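Local coordinates for twin-arginine translocation pathway signal protein (PDB 2RJO) that probably works as a periplasmic sugar-binding protein, holding beta-D-galactopyranose between its two lobes, at residues T127-S132 against E244-V249; V201-A204 against M208-G211. All coordinates share one frame; numbering follows the deposited sequence.

Interaction 1 of 2, residues T127-S132 against E244-V249; sequences TQLFKS and ELVASV
The carbonyl O of Gln128 takes two bonds from Ser132, one turn further along the helix. Ser132 N gives the regular helical bond. Ser132 OG adds a longer one of 3.3 Å to Gln128 O, with a C=O...OG angle of 145°. The two donors come to the O from opposite faces of the carbonyl plane. The bond ties back the Ser132 hydroxyl, whose OG lies 4.3 Å from Val246 CG1. The other methyl of Val246 meets Leu129 instead: CG2 is 4.4 Å from Leu129 CD1. Val246 thus spreads its two branches over two helix residues. Gln128 meets the neighbouring Ala247 by its aliphatic part, with CG 4.1 Å from Ala247 CB. Its CG is anti to the backbone N (chi1 175°), and the chain bends at chi2 (64°). The contact is light, mostly apolar packing of a helix end against the chain that passes from the parallel-sheet lobe to the mixed sheet, consistent with the interlobe connections of periplasmic binding proteins. Helix 118-132 also leans on helix 149-163 through Phe130. Val246 and Ala247, for their part, hydrogen-bond through the backbone to Val227 and Gly229, and the segment runs into strand 248-250, antiparallel to strand 283-291.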
loop_
_atom_site.group_PDB
_atom_site.type_symbol
_atom_site.label_atom_id
_atom_site.label_comp_id
_atom_site.label_asym_id
_atom_site.label_seq_id
_atom_site.Cartn_x
_atom_site.Cartn_y
_atom_site.Cartn_z
ATOM N N THR A 127 -7.746 15.998 5.894
ATOM C CA THR A 127 -8.321 16.841 6.932
ATOM C C THR A 127 -7.216 17.488 7.755
ATOM O O THR A 127 -7.299 18.663 8.103
ATOM C CB THR A 127 -9.242 16.031 7.861
ATOM O OG1 THR A 127 -10.425 15.668 7.140
ATOM C CG2 THR A 127 -9.635 16.843 9.086
ATOM N N GLN A 128 -6.179 16.717 8.063
ATOM C CA GLN A 128 -5.057 17.234 8.836
ATOM C C GLN A 128 -4.342 18.316 8.042
ATOM O O GLN A 128 -3.919 19.324 8.606
ATOM C CB GLN A 128 -4.071 16.115 9.165
ATOM C CG GLN A 128 -2.809 16.603 9.860
ATOM C CD GLN A 128 -3.089 17.203 11.232
ATOM O OE1 GLN A 128 -3.397 16.484 12.191
ATOM N NE2 GLN A 128 -2.992 18.528 11.328
ATOM N N LEU A 129 -4.199 18.088 6.737
ATOM C CA LEU A 129 -3.541 19.040 5.858
ATOM C C LEU A 129 -4.305 20.366 5.812
ATOM O O LEU A 129 -3.715 21.443 5.915
ATOM C CB LEU A 129 -3.432 18.455 4.449
ATOM C CG LEU A 129 -2.890 19.391 3.371
ATOM C CD1 LEU A 129 -1.415 19.675 3.633
ATOM C CD2 LEU A 129 -3.073 18.771 1.993
ATOM N N PHE A 130 -5.625 20.291 5.674
ATOM C CA PHE A 130 -6.425 21.502 5.611
ATOM C C PHE A 130 -6.424 22.248 6.934
ATOM O O PHE A 130 -6.541 23.470 6.956
ATOM C CB PHE A 130 -7.860 21.178 5.194
ATOM C CG PHE A 130 -7.963 20.474 3.867
ATOM C CD1 PHE A 130 -6.981 20.644 2.881
ATOM C CD2 PHE A 130 -9.055 19.652 3.590
ATOM C CE1 PHE A 130 -7.092 20.000 1.642
ATOM C CE2 PHE A 130 -9.172 19.005 2.350
ATOM C CZ PHE A 130 -8.185 19.182 1.377
ATOM N N LYS A 131 -6.305 21.525 8.043
ATOM C CA LYS A 131 -6.275 22.196 9.334
ATOM C C LYS A 131 -5.001 23.030 9.351
ATOM O O LYS A 131 -5.018 24.211 9.707
ATOM C CB LYS A 131 -6.230 21.192 10.490
ATOM C CG LYS A 131 -7.408 20.233 10.576
ATOM C CD LYS A 131 -8.735 20.970 10.613
ATOM C CE LYS A 131 -9.873 20.061 11.075
ATOM N NZ LYS A 131 -9.767 19.758 12.531
ATOM N N SER A 132 -3.897 22.412 8.949
ATOM C CA SER A 132 -2.612 23.094 8.926
ATOM C C SER A 132 -2.656 24.366 8.105
ATOM O O SER A 132 -1.928 25.316 8.389
ATOM C CB SER A 132 -1.528 22.177 8.360
ATOM O OG SER A 132 -1.268 21.099 9.234
ATOM N N GLU A 244 8.739 18.490 7.570
ATOM C CA GLU A 244 8.468 18.694 6.156
ATOM C C GLU A 244 7.211 17.999 5.649
ATOM O O GLU A 244 6.585 18.456 4.682
ATOM C CB GLU A 244 9.701 18.309 5.351
ATOM C CG GLU A 244 10.839 19.275 5.660
ATOM C CD GLU A 244 12.090 19.006 4.868
ATOM O OE1 GLU A 244 11.974 18.657 3.680
ATOM O OE2 GLU A 244 13.195 19.158 5.435
ATOM N N LEU A 245 6.841 16.907 6.319
ATOM C CA LEU A 245 5.641 16.152 5.985
ATOM C C LEU A 245 4.782 16.301 7.230
ATOM O O LEU A 245 5.260 16.035 8.332
ATOM C CB LEU A 245 5.988 14.679 5.755
ATOM C CG LEU A 245 4.883 13.783 5.194
ATOM C CD1 LEU A 245 4.619 14.137 3.733
ATOM C CD2 LEU A 245 5.301 12.338 5.298
ATOM N N VAL A 246 3.536 16.744 7.088
ATOM C CA VAL A 246 2.706 16.913 8.276
ATOM C C VAL A 246 1.980 15.655 8.738
ATOM O O VAL A 246 1.573 15.565 9.895
ATOM C CB VAL A 246 1.685 18.055 8.103
ATOM C CG1 VAL A 246 2.421 19.348 7.812
ATOM C CG2 VAL A 246 0.721 17.743 6.999
ATOM N N ALA A 247 1.839 14.672 7.853
ATOM C CA ALA A 247 1.160 13.437 8.224
ATOM C C ALA A 247 1.299 12.332 7.195
ATOM O O ALA A 247 1.573 12.584 6.024
ATOM C CB ALA A 247 -0.313 13.710 8.483
ATOM N N SER A 248 1.108 11.101 7.656
ATOM C CA SER A 248 1.155 9.920 6.810
ATOM C C SER A 248 0.311 8.841 7.496
ATOM O O SER A 248 -0.273 9.075 8.561
ATOM C CB SER A 248 2.599 9.443 6.648
ATOM O OG SER A 248 2.677 8.332 5.775
ATOM N N VAL A 249 0.238 7.663 6.889
ATOM C CA VAL A 249 -0.518 6.571 7.478
ATOM C C VAL A 249 0.313 5.304 7.331
ATOM O O VAL A 249 0.743 4.955 6.233
ATOM C CB VAL A 249 -1.896 6.404 6.795
ATOM C CG1 VAL A 249 -2.696 5.312 7.498
ATOM C CG2 VAL A 249 -2.665 7.729 6.843
#

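Interaction 2 of 2, residues V201-A204 against M208-G211; sequences VWAA and MALG
Ala203 CB points from the strand into the start of the helix and meets Ala209 CB at 3.6 Å. It lies equally close to the backbone N of Ala209. Two methyl side chains at this point let strand and helix come near, with Ala203 CA and Ala209 CA 5.2 Å apart. Met208, modelled as selenomethionine, extends the contact along the chain. Its CG is anti to its own carbonyl carbon (chi1 -62°), and the chain then runs extended through chi2. The turn comes at chi3 (-66°), where the end folds over and brings CE onto Ala204. Met208 CE sits 3.4 Å from Ala204 CB, tighter than usual carbon packing, and 3.6 Å from Ala204 N. The base of the same side chain touches Ala203, CB to CB at 4.2 Å. The Ala204 side chain is about 7 Å from the bound galactose. Arg154 NH1 gives a hydrogen bond to Ala204 O, and Asn205 OD1 accepts one from Met208 N; both residues line the sugar pocket. The contact joins the first two elements of a beta-alpha-beta unit, strand 198-203 and helix 206-218, with helix 180-194 against Met208 and strand 227-228 against Ala209.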
loop_
_atom_site.group_PDB
_atom_site.type_symbol
_atom_site.label_atom_id
_atom_site.label_comp_id
_atom_site.label_asym_id
_atom_site.label_seq_id
_atom_site.Cartn_x
_atom_site.Cartn_y
_atom_site.Cartn_z
ATOM N N VAL A 201 -0.010 20.629 -0.082
ATOM C CA VAL A 201 0.150 19.526 -1.023
ATOM C C VAL A 201 -0.300 18.205 -0.408
ATOM O O VAL A 201 0.131 17.850 0.682
ATOM C CB VAL A 201 1.622 19.356 -1.437
ATOM C CG1 VAL A 201 1.731 18.298 -2.537
ATOM C CG2 VAL A 201 2.211 20.692 -1.895
ATOM N N TRP A 202 -1.168 17.492 -1.117
ATOM C CA TRP A 202 -1.684 16.185 -0.694
ATOM C C TRP A 202 -1.122 15.144 -1.662
ATOM O O TRP A 202 -1.206 15.320 -2.882
ATOM C CB TRP A 202 -3.214 16.161 -0.787
ATOM C CG TRP A 202 -3.889 14.866 -0.328
ATOM C CD1 TRP A 202 -4.360 14.585 0.927
ATOM C CD2 TRP A 202 -4.231 13.723 -1.143
ATOM N NE1 TRP A 202 -4.978 13.352 0.943
ATOM C CE2 TRP A 202 -4.912 12.805 -0.307
ATOM C CE3 TRP A 202 -4.027 13.392 -2.489
ATOM C CZ2 TRP A 202 -5.397 11.575 -0.785
ATOM C CZ3 TRP A 202 -4.510 12.166 -2.964
ATOM C CH2 TRP A 202 -5.188 11.276 -2.109
ATOM N N ALA A 203 -0.546 14.069 -1.126
ATOM C CA ALA A 203 0.012 12.992 -1.947
ATOM C C ALA A 203 -0.628 11.649 -1.573
ATOM O O ALA A 203 -0.805 11.342 -0.385
ATOM C CB ALA A 203 1.522 12.916 -1.770
ATOM N N ALA A 204 -0.977 10.854 -2.587
ATOM C CA ALA A 204 -1.617 9.557 -2.360
ATOM C C ALA A 204 -0.724 8.516 -1.662
ATOM O O ALA A 204 -1.224 7.485 -1.225
ATOM C CB ALA A 204 -2.160 8.999 -3.681
HETATM N N MSE A 208 5.478 9.786 -3.485
HETATM C CA MSE A 208 5.095 10.975 -4.244
HETATM C C MSE A 208 5.245 12.237 -3.384
HETATM O O MSE A 208 5.594 13.301 -3.887
HETATM C CB MSE A 208 3.651 10.855 -4.779
HETATM C CG MSE A 208 3.411 9.688 -5.757
HETATM SE SE MSE A 208 1.890 9.794 -6.772
HETATM C CE MSE A 208 0.642 9.650 -5.526
ATOM N N ALA A 209 4.983 12.123 -2.087
ATOM C CA ALA A 209 5.124 13.273 -1.193
ATOM C C ALA A 209 6.595 13.664 -1.085
ATOM O O ALA A 209 6.926 14.847 -1.047
ATOM C CB ALA A 209 4.571 12.943 0.185
ATOM N N LEU A 210 7.476 12.665 -1.033
ATOM C CA LEU A 210 8.913 12.929 -0.938
ATOM C C LEU A 210 9.378 13.534 -2.250
ATOM O O LEU A 210 10.316 14.322 -2.282
ATOM C CB LEU A 210 9.693 11.638 -0.640
ATOM C CG LEU A 210 9.481 11.088 0.778
ATOM C CD1 LEU A 210 10.160 9.740 0.935
ATOM C CD2 LEU A 210 10.028 12.073 1.790
ATOM N N GLY A 211 8.709 13.157 -3.333
ATOM C CA GLY A 211 9.051 13.697 -4.636
ATOM C C GLY A 211 8.618 15.148 -4.643
ATOM O O GLY A 211 9.320 16.010 -5.163
#

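Overall arrangement
Interaction 2 lies in the parallel-sheet lobe. Interaction 1 lies beside it, where the chain bonded to Val227 and Gly229 runs on into strand 248-250 of the mixed sheet. Their centres are 11 Å apart. Along the chain, 127-132 comes first, 201-204 and 208-211 follow, and 244-249 comes last. Interaction 2 is local; interaction 1 joins parts of the chain more than 100 residues apart. They touch directly. Leu129 CD2 packs 3.6 Å from Val201 O and also meets Trp202 CB, while Leu245 CD1 is 3.7 Å from Ala209 CB. Helix 118-132 and segment 244-249 thus pack on the strand and helix of interaction 2, tying both contacts into one body of the periplasmic binding protein fold.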